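Local atomic coordinates of BamaA.19900.a (Balamuthia mandrillaris, PDB entry 6VZZ), a protein that probably transfers a phosphate from ATP to glucose, giving glucose 6-phosphate, as a glucokinase of the actin-like ATPase clan, and binds beta-D-glucopyranose in its cleft. Residues V39-G44 with A97-A102; G265-Y270 with L287-I292; L316-K321 with R354-D359; F219-I224 with A254-D259. All coordinates share one frame; numbering follows the deposited sequence.

Interaction 1 of 4, residues V39-G44 with A97-A102; sequences VGVDIG and ACLAGA. With BGC (beta-D-glucopyranose), chain B.
A100 N donates to V41 O over 2.7 Å at 163°, the shortest bond between two neighbouring parallel strands, 39-43 and 97-101. They run side by side in the mixed five-stranded sheet of the actin-like ATPase fold, 4.7 Å between axes and 14° from exactly parallel. The bonding is the staggered ladder of parallel strands: V39 O accepts from C98 N, V41 N gives to C98 O, and I43 N gives to A100 O at 2.8 Å. Past the C-terminal ends of the strands, A102 N reaches I43 O only weakly.

On one face V41 and L99 run alongside each other out of the sheet, with V41 CG2 3.8 Å from L99 CD2. Because L99 CG stands anti to the carbonyl carbon (chi1 -56°), the branch carries CD2 to where it meets both this valine methyl and I43 CD1, the latter 4.0 Å from L99 CD2. Further back, V39 CB packs on A97 CB. F79 of helix 72-90 covers V41, I43 and L99 on this face. The other face carries C98 and A100, which touch I144 of strand 141-145, and D42, whose OD1 is hydrogen-bonded to N381 ND2.

D42, I43 and G44 lead into the turn before strand 47-54, and the sequence is consistent with the first phosphate-binding loop of this clan. Strand 97-101 instead delivers A102 to the glucose pocket. A102 CB sits 3.5 Å from I43 O, and A102 CB lies 3.3 Å from BGC O6.

Interaction 2 of 4, residues G265-Y270 with L287-I292; sequences GLVITY and LDAGKI
I292 lays its CG1 over one face of the Y270 ring, 4.1 Å from the centroid and 15° off the normal, displaced toward the rim: a CH-pi contact. The ring is placed for it by chi1 of Y270 (-172°), which sets CG anti to the backbone N. The other ends of I292 spread to either flank of this overlap, CD1 reaching Y270 CD2 at 3.6 Å and CG2 reaching Y270 CD1 at 3.7 Å. L266 and I292 overlap head to tail, L266 CG 4.0 Å from I292 CG2, while L266 CD2 approaches A289 O. V267 CG2 abuts the first turn of the second helix, 3.5 Å from A289 N. At the far end of the tyrosine, L287 CD1 lies near Y270 OH, and that hydroxyl is hydrogen-bonded to L284 O.

The contact is helix packing in the larger lobe, joining helix 263-276 to the start of helix 289-295. D288 is the N-cap there, its OD1 accepting from K291 N at 3.2 Å. L266 also rests on A308, M309 and H312 of helix 303-327. No hydrogen bond links the two segments, so the joint rests on apolar and CH-pi packing, the K291 amide being capped by D288 within its own segment.

Interaction 3 of 4, residues L316-K321 with R354-D359; sequences LMRIAK and RAEFFD
The R318 side chain comes in nearly perpendicular to E356, and the guanidinium takes the carboxylate side-on with two nitrogens. R318 NE gives to E356 OE1 at 2.8 Å and 168°, and R318 NH1 to E356 OE2 at 3.0 Å. Both oxygens lie close to the guanidinium plane; with the two planes 40° apart, NE and NH1 meet them from above the carboxylate plane. K321 arrives at OE1 from the opposite face, NZ to E356 OE1 3.0 Å. Bends at chi2 and chi3 carry the lysine along the end of helix 350-357, where K321 NZ also gives to D359 O at 2.9 Å and weakly to E356 O.

Beside this salt-bridge network M317 CB packs on E356 CG at 3.6 Å, and M317 SD lies obliquely to the F357 ring, 5.5 Å from the centroid, as a Met-aromatic contact. The F357 ring turns its edge to M317 O.

Helix 303-327 is thus clasped to the C-terminal end of helix 350-357. R318 NH1 has a second acid partner in E237. Two cations bracketing a buried carboxylate should stabilise its negative charge, while the K321 ammonium, also bonded to D359 O just past the helix, would offset the partial negative charge of the helix C-terminus.

Interaction 4 of 4, residues F219-I224 with A254-D259; sequences FGHVAI and AIEYED. With BGC (beta-D-glucopyranose), chain B.
The H221 imidazole is held at two points of its edge. H221 ND1 gives to E256 OE1 at 2.7 Å and 160°, with the oxygen almost in the ring plane; ND1 meets OE1 on its syn side, 34° out of the plane of a carboxylate turned 75° from the ring. E256 acts as a second-shell residue, its bond to ND1 probably helping to set the rotation of the sugar-binding H221. H221 NE2 gives to O2 of the glucose at 2.7 Å. E258 OE1 lies obliquely to the same ring and accepts from glucose O1 at 2.6 Å, its chain extended beyond CG to reach the sugar. The second ring, Y257, carries I224 CG2 over one face, 3.8 Å from the centroid, while V222 CG2 touches its edge at 3.7 Å from Y257 CD2.

Backbone bonds tie the two loops together: E258 N to G220 O at 2.9 Å, Y257 N to V222 O, and I224 N to I255 O at 3.1 Å. E256 OE2 makes a salt bridge to K362 of the second subunit, and W365 of that subunit meets H221 edge-to-face.

Helix 234-249 connects the loops and packs on I224 and I255 through L241. Y257 rests on F315 of helix 303-327 and on L195 of strand 195-201.

How the interactions relate
Along the chain the order is interaction 1, interaction 4, interaction 2, interaction 3. Interaction 1 belongs to the five-stranded sheet, whereas the other three gather beyond the glucose, with centres about 24 to 31 Å from its own. Interactions 1 and 4 do not touch, their nearest atoms being about 7 Å apart, yet they flank the sugar from the two sides of the cleft, as in two-lobed glucokinases. Interaction 4 is the middle of the second group: R318 CG of interaction 3 packs on Y257 OH at 3.4 Å, and I268 of interaction 2 packs on D259. Helix 303-327 also covers parts of interactions 2 and 4. Interaction 4 and, through D359, interaction 3 touch the second subunit.

Interaction 1 of 4, residues V39-G44 with A97-A102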
loop_
_atom_site.group_PDB
_atom_site.type_symbol
_atom_site.label_atom_id
_atom_site.label_comp_id
_atom_site.label_asym_id
_atom_site.label_seq_id
_atom_site.Cartn_x
_atom_site.Cartn_y
_atom_site.Cartn_z
ATOM N N VAL A 39 13.654 -18.210 -21.348
ATOM C CA VAL A 39 13.546 -16.881 -21.940
ATOM C C VAL A 39 13.073 -15.896 -20.884
ATOM O O VAL A 39 12.121 -16.175 -20.147
ATOM C CB VAL A 39 12.579 -16.871 -23.142
ATOM C CG1 VAL A 39 12.398 -15.444 -23.673
ATOM C CG2 VAL A 39 13.077 -17.793 -24.233
ATOM N N GLY A 40 13.723 -14.744 -20.817
ATOM C CA GLY A 40 13.270 -13.659 -19.961
ATOM C C GLY A 40 13.160 -12.376 -20.754
ATOM O O GLY A 40 14.002 -12.085 -21.605
ATOM N N VAL A 41 12.106 -11.607 -20.473
ATOM C CA VAL A 41 11.825 -10.380 -21.210
ATOM C C VAL A 41 11.513 -9.261 -20.229
ATOM O O VAL A 41 10.736 -9.450 -19.285
ATOM C CB VAL A 41 10.659 -10.547 -22.202
ATOM C CG1 VAL A 41 10.520 -9.294 -23.070
ATOM C CG2 VAL A 41 10.881 -11.761 -23.060
ATOM N N ASP A 42 12.114 -8.093 -20.465
ATOM C CA ASP A 42 11.856 -6.863 -19.720
ATOM C C ASP A 42 11.183 -5.896 -20.690
ATOM O O ASP A 42 11.852 -5.273 -21.520
ATOM C CB ASP A 42 13.158 -6.294 -19.160
ATOM C CG ASP A 42 12.980 -4.918 -18.518
ATOM O OD1 ASP A 42 11.830 -4.509 -18.239
ATOM O OD2 ASP A 42 14.006 -4.240 -18.279
ATOM N N ILE A 43 9.862 -5.779 -20.602
ATOM C CA ILE A 43 9.107 -4.874 -21.464
ATOM C C ILE A 43 8.936 -3.567 -20.702
ATOM O O ILE A 43 8.090 -3.458 -19.809
ATOM C CB ILE A 43 7.761 -5.464 -21.877
ATOM C CG1 ILE A 43 7.957 -6.760 -22.660
ATOM C CG2 ILE A 43 6.995 -4.454 -22.705
ATOM C CD1 ILE A 43 6.647 -7.469 -23.006
ATOM N N GLY A 44 9.756 -2.569 -21.042
ATOM C CA GLY A 44 9.612 -1.250 -20.461
ATOM C C GLY A 44 8.714 -0.356 -21.296
ATOM O O GLY A 44 8.276 -0.700 -22.389
ATOM N N ALA A 97 9.333 -19.445 -20.238
ATOM C CA ALA A 97 9.497 -18.032 -20.534
ATOM C C ALA A 97 8.722 -17.213 -19.517
ATOM O O ALA A 97 7.693 -17.649 -18.994
ATOM C CB ALA A 97 9.038 -17.694 -21.954
ATOM N N CYS A 98 9.243 -16.026 -19.225
ATOM C CA CYS A 98 8.547 -15.061 -18.388
ATOM C C CYS A 98 8.793 -13.667 -18.939
ATOM O O CYS A 98 9.941 -13.301 -19.213
ATOM C CB CYS A 98 9.007 -15.131 -16.937
ATOM S SG CYS A 98 8.301 -13.811 -15.928
ATOM N N LEU A 99 7.717 -12.901 -19.109
ATOM C CA LEU A 99 7.785 -11.522 -19.579
ATOM C C LEU A 99 7.397 -10.594 -18.437
ATOM O O LEU A 99 6.264 -10.655 -17.943
ATOM C CB LEU A 99 6.867 -11.305 -20.776
ATOM C CG LEU A 99 7.120 -12.233 -21.961
ATOM C CD1 LEU A 99 6.110 -13.345 -21.961
ATOM C CD2 LEU A 99 7.077 -11.458 -23.265
ATOM N N ALA A 100 8.336 -9.754 -18.009
ATOM C CA ALA A 100 8.089 -8.752 -16.978
ATOM C C ALA A 100 7.819 -7.431 -17.684
ATOM O O ALA A 100 8.734 -6.830 -18.263
ATOM C CB ALA A 100 9.271 -8.642 -16.016
ATOM N N GLY A 101 6.562 -6.988 -17.648
ATOM C CA GLY A 101 6.158 -5.819 -18.404
ATOM C C GLY A 101 5.691 -4.658 -17.556
ATOM O O GLY A 101 5.224 -4.843 -16.430
ATOM N N ALA A 102 5.793 -3.447 -18.101
ATOM C CA ALA A 102 5.508 -2.224 -17.352
ATOM C C ALA A 102 4.012 -1.914 -17.416
ATOM O O ALA A 102 3.561 -0.930 -18.004
ATOM C CB ALA A 102 6.344 -1.073 -17.892
HETATM C C2 BGC B . 3.115 1.138 -14.746
HETATM C C3 BGC B . 3.677 0.080 -13.810
HETATM C C4 BGC B . 5.177 -0.073 -14.035
HETATM C C5 BGC B . 5.849 1.289 -13.906
HETATM C C6 BGC B . 7.339 1.264 -14.153
HETATM C C1 BGC B . 3.893 2.431 -14.554
HETATM O O1 BGC B . 3.369 3.452 -15.321
HETATM O O2 BGC B . 1.733 1.344 -14.482
HETATM O O3 BGC B . 3.008 -1.159 -14.000
HETATM O O4 BGC B . 5.729 -0.942 -13.057
HETATM O O5 BGC B . 5.265 2.190 -14.856
HETATM O O6 BGC B . 7.660 0.556 -15.332
#

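Interaction 2 of 4, residues G265-Y270 with L287-I292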
loop_
_atom_site.group_PDB
_atom_site.type_symbol
_atom_site.label_atom_id
_atom_site.label_comp_id
_atom_site.label_asym_id
_atom_site.label_seq_id
_atom_site.Cartn_x
_atom_site.Cartn_y
_atom_site.Cartn_z
ATOM N N GLY A 265 8.111 13.347 -16.766
ATOM C CA GLY A 265 7.830 14.228 -15.645
ATOM C C GLY A 265 8.968 15.190 -15.371
ATOM O O GLY A 265 8.744 16.375 -15.126
ATOM N N LEU A 266 10.205 14.698 -15.421
ATOM C CA LEU A 266 11.349 15.592 -15.306
ATOM C C LEU A 266 11.369 16.597 -16.450
ATOM O O LEU A 266 11.709 17.766 -16.252
ATOM C CB LEU A 266 12.644 14.784 -15.271
ATOM C CG LEU A 266 13.933 15.605 -15.225
ATOM C CD1 LEU A 266 14.009 16.454 -13.964
ATOM C CD2 LEU A 266 15.145 14.704 -15.349
ATOM N N VAL A 267 10.979 16.169 -17.650
ATOM C CA VAL A 267 10.968 17.077 -18.790
ATOM C C VAL A 267 9.914 18.161 -18.605
ATOM O O VAL A 267 10.156 19.338 -18.905
ATOM C CB VAL A 267 10.752 16.293 -20.100
ATOM C CG1 VAL A 267 10.467 17.242 -21.256
ATOM C CG2 VAL A 267 11.957 15.416 -20.408
ATOM N N ILE A 268 8.727 17.796 -18.116
ATOM C CA ILE A 268 7.670 18.800 -18.012
ATOM C C ILE A 268 7.923 19.730 -16.829
ATOM O O ILE A 268 7.638 20.930 -16.905
ATOM C CB ILE A 268 6.275 18.139 -17.944
ATOM C CG1 ILE A 268 5.190 19.183 -18.216
ATOM C CG2 ILE A 268 6.032 17.447 -16.609
ATOM C CD1 ILE A 268 3.767 18.635 -18.151
ATOM N N THR A 269 8.483 19.206 -15.732
ATOM C CA THR A 269 8.920 20.073 -14.643
ATOM C C THR A 269 9.990 21.053 -15.120
ATOM O O THR A 269 9.973 22.235 -14.756
ATOM C CB THR A 269 9.436 19.219 -13.487
ATOM O OG1 THR A 269 8.373 18.391 -13.007
ATOM C CG2 THR A 269 9.950 20.093 -12.347
ATOM N N TYR A 270 10.921 20.572 -15.949
ATOM C CA TYR A 270 11.943 21.435 -16.533
ATOM C C TYR A 270 11.319 22.565 -17.346
ATOM O O TYR A 270 11.748 23.720 -17.240
ATOM C CB TYR A 270 12.877 20.591 -17.402
ATOM C CG TYR A 270 14.103 21.302 -17.919
ATOM C CD1 TYR A 270 15.074 21.787 -17.046
ATOM C CD2 TYR A 270 14.309 21.468 -19.283
ATOM C CE1 TYR A 270 16.206 22.434 -17.520
ATOM C CE2 TYR A 270 15.436 22.109 -19.763
ATOM C CZ TYR A 270 16.380 22.591 -18.879
ATOM O OH TYR A 270 17.501 23.225 -19.355
ATOM N N LEU A 287 15.992 19.727 -24.264
ATOM C CA LEU A 287 16.693 18.595 -23.683
ATOM C C LEU A 287 15.715 17.488 -23.297
ATOM O O LEU A 287 14.562 17.741 -22.935
ATOM C CB LEU A 287 17.490 19.045 -22.460
ATOM C CG LEU A 287 18.473 20.196 -22.685
ATOM C CD1 LEU A 287 18.980 20.740 -21.355
ATOM C CD2 LEU A 287 19.629 19.739 -23.559
ATOM N N ASP A 288 16.183 16.244 -23.392
ATOM C CA ASP A 288 15.396 15.119 -22.922
ATOM C C ASP A 288 15.775 14.809 -21.474
ATOM O O ASP A 288 16.677 15.421 -20.895
ATOM C CB ASP A 288 15.564 13.910 -23.849
ATOM C CG ASP A 288 16.983 13.348 -23.863
ATOM O OD1 ASP A 288 17.840 13.790 -23.072
ATOM O OD2 ASP A 288 17.244 12.440 -24.682
ATOM N N ALA A 289 15.080 13.837 -20.882
ATOM C CA ALA A 289 15.225 13.592 -19.451
ATOM C C ALA A 289 16.681 13.361 -19.066
ATOM O O ALA A 289 17.143 13.861 -18.034
ATOM C CB ALA A 289 14.362 12.400 -19.036
ATOM N N GLY A 290 17.426 12.626 -19.894
ATOM C CA GLY A 290 18.786 12.268 -19.527
ATOM C C GLY A 290 19.712 13.467 -19.463
ATOM O O GLY A 290 20.513 13.593 -18.531
ATOM N N LYS A 291 19.613 14.369 -20.447
ATOM C CA LYS A 291 20.476 15.545 -20.447
ATOM C C LYS A 291 20.130 16.480 -19.293
ATOM O O LYS A 291 21.025 17.046 -18.654
ATOM C CB LYS A 291 20.379 16.270 -21.791
ATOM N N ILE A 292 18.837 16.651 -19.005
ATOM C CA ILE A 292 18.431 17.441 -17.845
ATOM C C ILE A 292 19.043 16.861 -16.576
ATOM O O ILE A 292 19.605 17.586 -15.744
ATOM C CB ILE A 292 16.895 17.503 -17.752
ATOM C CG1 ILE A 292 16.305 18.059 -19.045
ATOM C CG2 ILE A 292 16.468 18.343 -16.556
ATOM C CD1 ILE A 292 14.808 17.917 -19.137
#

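Interaction 3 of 4, residues L316-K321 with R354-D359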
loop_
_atom_site.group_PDB
_atom_site.type_symbol
_atom_site.label_atom_id
_atom_site.label_comp_id
_atom_site.label_asym_id
_atom_site.label_seq_id
_atom_site.Cartn_x
_atom_site.Cartn_y
_atom_site.Cartn_z
ATOM N N LEU A 316 9.695 11.994 -5.502
ATOM C CA LEU A 316 10.040 10.599 -5.245
ATOM C C LEU A 316 10.173 10.347 -3.747
ATOM O O LEU A 316 9.669 9.344 -3.231
ATOM C CB LEU A 316 11.333 10.221 -5.969
ATOM C CG LEU A 316 11.867 8.835 -5.583
ATOM C CD1 LEU A 316 10.967 7.742 -6.125
ATOM C CD2 LEU A 316 13.286 8.645 -6.058
ATOM N N MET A 317 10.825 11.264 -3.025
ATOM C CA MET A 317 10.928 11.107 -1.580
ATOM C C MET A 317 9.566 11.208 -0.896
ATOM O O MET A 317 9.356 10.579 0.144
ATOM C CB MET A 317 11.889 12.145 -0.999
ATOM C CG MET A 317 13.349 11.939 -1.364
ATOM S SD MET A 317 14.031 10.403 -0.703
ATOM C CE MET A 317 14.285 9.455 -2.193
ATOM N N ARG A 318 8.629 11.986 -1.451
ATOM C CA ARG A 318 7.337 12.140 -0.783
ATOM C C ARG A 318 6.484 10.880 -0.901
ATOM O O ARG A 318 5.833 10.476 0.070
ATOM C CB ARG A 318 6.579 13.339 -1.340
ATOM C CG ARG A 318 5.281 13.602 -0.607
ATOM C CD ARG A 318 4.773 15.005 -0.893
ATOM N NE ARG A 318 5.866 15.963 -0.823
ATOM C CZ ARG A 318 5.821 17.200 -1.308
ATOM N NH1 ARG A 318 6.889 17.979 -1.215
ATOM N NH2 ARG A 318 4.722 17.649 -1.901
ATOM N N ILE A 319 6.452 10.252 -2.078
ATOM C CA ILE A 319 5.686 9.017 -2.198
ATOM C C ILE A 319 6.363 7.905 -1.400
ATOM O O ILE A 319 5.697 7.075 -0.771
ATOM C CB ILE A 319 5.482 8.641 -3.685
ATOM C CG1 ILE A 319 4.654 7.357 -3.845
ATOM C CG2 ILE A 319 6.806 8.445 -4.394
ATOM C CD1 ILE A 319 3.343 7.355 -3.092
ATOM N N ALA A 320 7.696 7.890 -1.380
ATOM C CA ALA A 320 8.392 6.869 -0.611
ATOM C C ALA A 320 8.132 7.035 0.880
ATOM O O ALA A 320 7.916 6.044 1.591
ATOM C CB ALA A 320 9.889 6.910 -0.917
ATOM N N LYS A 321 8.140 8.281 1.368
ATOM C CA LYS A 321 7.831 8.550 2.770
ATOM C C LYS A 321 6.471 7.977 3.151
ATOM O O LYS A 321 6.353 7.205 4.109
ATOM C CB LYS A 321 7.866 10.056 3.021
ATOM C CG LYS A 321 7.283 10.489 4.350
ATOM C CD LYS A 321 6.556 11.815 4.232
ATOM C CE LYS A 321 7.233 12.731 3.226
ATOM N NZ LYS A 321 6.669 14.121 3.222
ATOM N N ARG A 354 16.464 14.474 2.493
ATOM C CA ARG A 354 16.092 14.053 3.839
ATOM C C ARG A 354 15.071 14.997 4.452
ATOM O O ARG A 354 14.139 14.554 5.128
ATOM C CB ARG A 354 17.325 13.980 4.731
ATOM C CG ARG A 354 18.296 12.889 4.377
ATOM C CD ARG A 354 19.492 12.988 5.287
ATOM N NE ARG A 354 19.139 12.746 6.682
ATOM C CZ ARG A 354 19.079 11.534 7.232
ATOM N NH1 ARG A 354 19.338 10.456 6.500
ATOM N NH2 ARG A 354 18.769 11.396 8.512
ATOM N N ALA A 355 15.236 16.300 4.246
ATOM C CA ALA A 355 14.235 17.239 4.734
ATOM C C ALA A 355 12.848 16.867 4.223
ATOM O O ALA A 355 11.861 16.961 4.961
ATOM C CB ALA A 355 14.607 18.659 4.319
ATOM N N GLU A 356 12.761 16.413 2.971
ATOM C CA GLU A 356 11.480 15.990 2.421
ATOM C C GLU A 356 11.023 14.665 3.022
ATOM O O GLU A 356 9.853 14.521 3.398
ATOM C CB GLU A 356 11.577 15.879 0.901
ATOM C CG GLU A 356 10.381 15.192 0.253
ATOM C CD GLU A 356 9.063 15.876 0.573
ATOM O OE1 GLU A 356 8.057 15.166 0.756
ATOM O OE2 GLU A 356 9.029 17.123 0.658
ATOM N N PHE A 357 11.935 13.691 3.133
ATOM C CA PHE A 357 11.533 12.346 3.525
ATOM C C PHE A 357 11.053 12.295 4.975
ATOM O O PHE A 357 10.116 11.559 5.294
ATOM C CB PHE A 357 12.682 11.366 3.304
ATOM C CG PHE A 357 12.341 9.948 3.685
ATOM C CD1 PHE A 357 11.597 9.148 2.832
ATOM C CD2 PHE A 357 12.759 9.418 4.897
ATOM C CE1 PHE A 357 11.272 7.848 3.183
ATOM C CE2 PHE A 357 12.436 8.124 5.253
ATOM C CZ PHE A 357 11.695 7.335 4.397
ATOM N N PHE A 358 11.672 13.056 5.869
ATOM C CA PHE A 358 11.238 13.091 7.262
ATOM C C PHE A 358 10.228 14.203 7.555
ATOM O O PHE A 358 9.951 14.475 8.726
ATOM C CB PHE A 358 12.455 13.222 8.183
ATOM C CG PHE A 358 13.413 12.087 8.049
ATOM C CD1 PHE A 358 13.111 10.845 8.595
ATOM C CD2 PHE A 358 14.596 12.235 7.343
ATOM C CE1 PHE A 358 13.973 9.781 8.455
ATOM C CE2 PHE A 358 15.475 11.169 7.201
ATOM C CZ PHE A 358 15.158 9.939 7.755
ATOM N N ASP A 359 9.660 14.840 6.527
ATOM C CA ASP A 359 8.645 15.883 6.702
ATOM C C ASP A 359 7.281 15.210 6.875
ATOM O O ASP A 359 6.490 15.055 5.935
ATOM C CB ASP A 359 8.687 16.834 5.507
ATOM C CG ASP A 359 7.639 17.944 5.566
ATOM O OD1 ASP A 359 6.714 17.897 6.397
ATOM O OD2 ASP A 359 7.753 18.889 4.756
#

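Interaction 4 of 4, residues F219-I224 with A254-D259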
loop_
_atom_site.group_PDB
_atom_site.type_symbol
_atom_site.label_atom_id
_atom_site.label_comp_id
_atom_site.label_asym_id
_atom_site.label_seq_id
_atom_site.Cartn_x
_atom_site.Cartn_y
_atom_site.Cartn_z
ATOM N N PHE A 219 1.398 2.123 -7.296
ATOM C CA PHE A 219 1.352 3.354 -6.521
ATOM C C PHE A 219 1.933 4.550 -7.256
ATOM O O PHE A 219 1.740 5.683 -6.801
ATOM C CB PHE A 219 2.060 3.166 -5.176
ATOM C CG PHE A 219 1.139 2.679 -4.086
ATOM C CD1 PHE A 219 0.155 3.520 -3.572
ATOM C CD2 PHE A 219 1.236 1.387 -3.598
ATOM C CE1 PHE A 219 -0.707 3.089 -2.584
ATOM C CE2 PHE A 219 0.381 0.945 -2.611
ATOM C CZ PHE A 219 -0.597 1.802 -2.104
ATOM N N GLY A 220 2.609 4.348 -8.384
ATOM C CA GLY A 220 3.066 5.507 -9.127
ATOM C C GLY A 220 1.930 6.373 -9.628
ATOM O O GLY A 220 2.141 7.553 -9.937
ATOM N N HIS A 221 0.719 5.823 -9.692
ATOM C CA HIS A 221 -0.415 6.516 -10.272
ATOM C C HIS A 221 -1.348 7.126 -9.231
ATOM O O HIS A 221 -2.387 7.674 -9.604
ATOM C CB HIS A 221 -1.170 5.561 -11.198
ATOM C CG HIS A 221 -0.301 4.973 -12.266
ATOM N ND1 HIS A 221 0.138 5.701 -13.354
ATOM C CD2 HIS A 221 0.234 3.736 -12.402
ATOM C CE1 HIS A 221 0.897 4.934 -14.116
ATOM N NE2 HIS A 221 0.969 3.738 -13.561
ATOM N N VAL A 222 -1.001 7.073 -7.939
ATOM C CA VAL A 222 -1.834 7.726 -6.932
ATOM C C VAL A 222 -1.608 9.232 -6.973
ATOM O O VAL A 222 -0.534 9.720 -7.352
ATOM C CB VAL A 222 -1.567 7.161 -5.521
ATOM C CG1 VAL A 222 -1.769 5.655 -5.488
ATOM C CG2 VAL A 222 -0.188 7.569 -5.018
ATOM N N ALA A 223 -2.639 9.977 -6.581
ATOM C CA ALA A 223 -2.547 11.428 -6.525
ATOM C C ALA A 223 -1.455 11.870 -5.558
ATOM O O ALA A 223 -1.200 11.224 -4.539
ATOM C CB ALA A 223 -3.884 12.017 -6.096
ATOM N N ILE A 224 -0.814 12.989 -5.883
ATOM C CA ILE A 224 0.277 13.518 -5.075
ATOM C C ILE A 224 -0.246 14.085 -3.761
ATOM O O ILE A 224 -1.452 14.291 -3.590
ATOM C CB ILE A 224 1.050 14.589 -5.865
ATOM C CG1 ILE A 224 0.085 15.605 -6.473
ATOM C CG2 ILE A 224 1.841 13.944 -6.978
ATOM C CD1 ILE A 224 -0.326 16.698 -5.549
ATOM N N ALA A 254 -6.132 16.003 -9.911
ATOM C CA ALA A 254 -4.840 16.115 -9.251
ATOM C C ALA A 254 -3.856 15.154 -9.901
ATOM O O ALA A 254 -4.195 14.002 -10.184
ATOM C CB ALA A 254 -4.975 15.805 -7.762
ATOM N N ILE A 255 -2.626 15.621 -10.130
ATOM C CA ILE A 255 -1.687 14.822 -10.921
ATOM C C ILE A 255 -1.224 13.596 -10.136
ATOM O O ILE A 255 -1.303 13.531 -8.902
ATOM C CB ILE A 255 -0.495 15.671 -11.390
ATOM C CG1 ILE A 255 0.480 15.955 -10.253
ATOM C CG2 ILE A 255 -0.977 16.986 -11.962
ATOM C CD1 ILE A 255 1.751 16.663 -10.735
ATOM N N GLU A 256 -0.763 12.594 -10.874
ATOM C CA GLU A 256 -0.170 11.400 -10.289
ATOM C C GLU A 256 1.293 11.664 -9.991
ATOM O O GLU A 256 1.929 12.517 -10.617
ATOM C CB GLU A 256 -0.273 10.195 -11.232
ATOM C CG GLU A 256 -1.610 10.008 -11.911
ATOM C CD GLU A 256 -1.619 8.809 -12.841
ATOM O OE1 GLU A 256 -0.524 8.351 -13.242
ATOM O OE2 GLU A 256 -2.723 8.315 -13.162
ATOM N N TYR A 257 1.832 10.911 -9.024
ATOM C CA TYR A 257 3.257 11.029 -8.733
ATOM C C TYR A 257 4.086 10.796 -9.991
ATOM O O TYR A 257 5.097 11.477 -10.209
ATOM C CB TYR A 257 3.667 10.057 -7.626
ATOM C CG TYR A 257 3.444 10.589 -6.223
ATOM C CD1 TYR A 257 4.298 11.540 -5.674
ATOM C CD2 TYR A 257 2.384 10.138 -5.440
ATOM C CE1 TYR A 257 4.098 12.026 -4.391
ATOM C CE2 TYR A 257 2.182 10.619 -4.167
ATOM C CZ TYR A 257 3.038 11.567 -3.644
ATOM O OH TYR A 257 2.840 12.051 -2.364
ATOM N N GLU A 258 3.645 9.865 -10.854
ATOM C CA GLU A 258 4.353 9.587 -12.101
ATOM C C GLU A 258 4.343 10.786 -13.049
ATOM O O GLU A 258 5.206 10.876 -13.931
ATOM C CB GLU A 258 3.747 8.364 -12.796
ATOM C CG GLU A 258 4.526 7.908 -14.029
ATOM C CD GLU A 258 3.986 6.626 -14.650
ATOM O OE1 GLU A 258 4.080 5.563 -14.003
ATOM O OE2 GLU A 258 3.464 6.678 -15.787
ATOM N N ASP A 259 3.409 11.720 -12.882
ATOM C CA ASP A 259 3.421 12.888 -13.750
ATOM C C ASP A 259 4.591 13.812 -13.452
ATOM O O ASP A 259 4.880 14.710 -14.256
ATOM C CB ASP A 259 2.089 13.634 -13.645
ATOM C CG ASP A 259 0.927 12.826 -14.218
ATOM O OD1 ASP A 259 1.167 12.018 -15.147
ATOM O OD2 ASP A 259 -0.223 12.996 -13.751
HETATM C C2 BGC B . 3.115 1.138 -14.746
HETATM C C3 BGC B . 3.677 0.080 -13.810
HETATM C C4 BGC B . 5.177 -0.073 -14.035
HETATM C C5 BGC B . 5.849 1.289 -13.906
HETATM C C6 BGC B . 7.339 1.264 -14.153
HETATM C C1 BGC B . 3.893 2.431 -14.554
HETATM O O1 BGC B . 3.369 3.452 -15.321
HETATM O O2 BGC B . 1.733 1.344 -14.482
HETATM O O3 BGC B . 3.008 -1.159 -14.000
HETATM O O4 BGC B . 5.729 -0.942 -13.057
HETATM O O5 BGC B . 5.265 2.190 -14.856
HETATM O O6 BGC B . 7.660 0.556 -15.332
#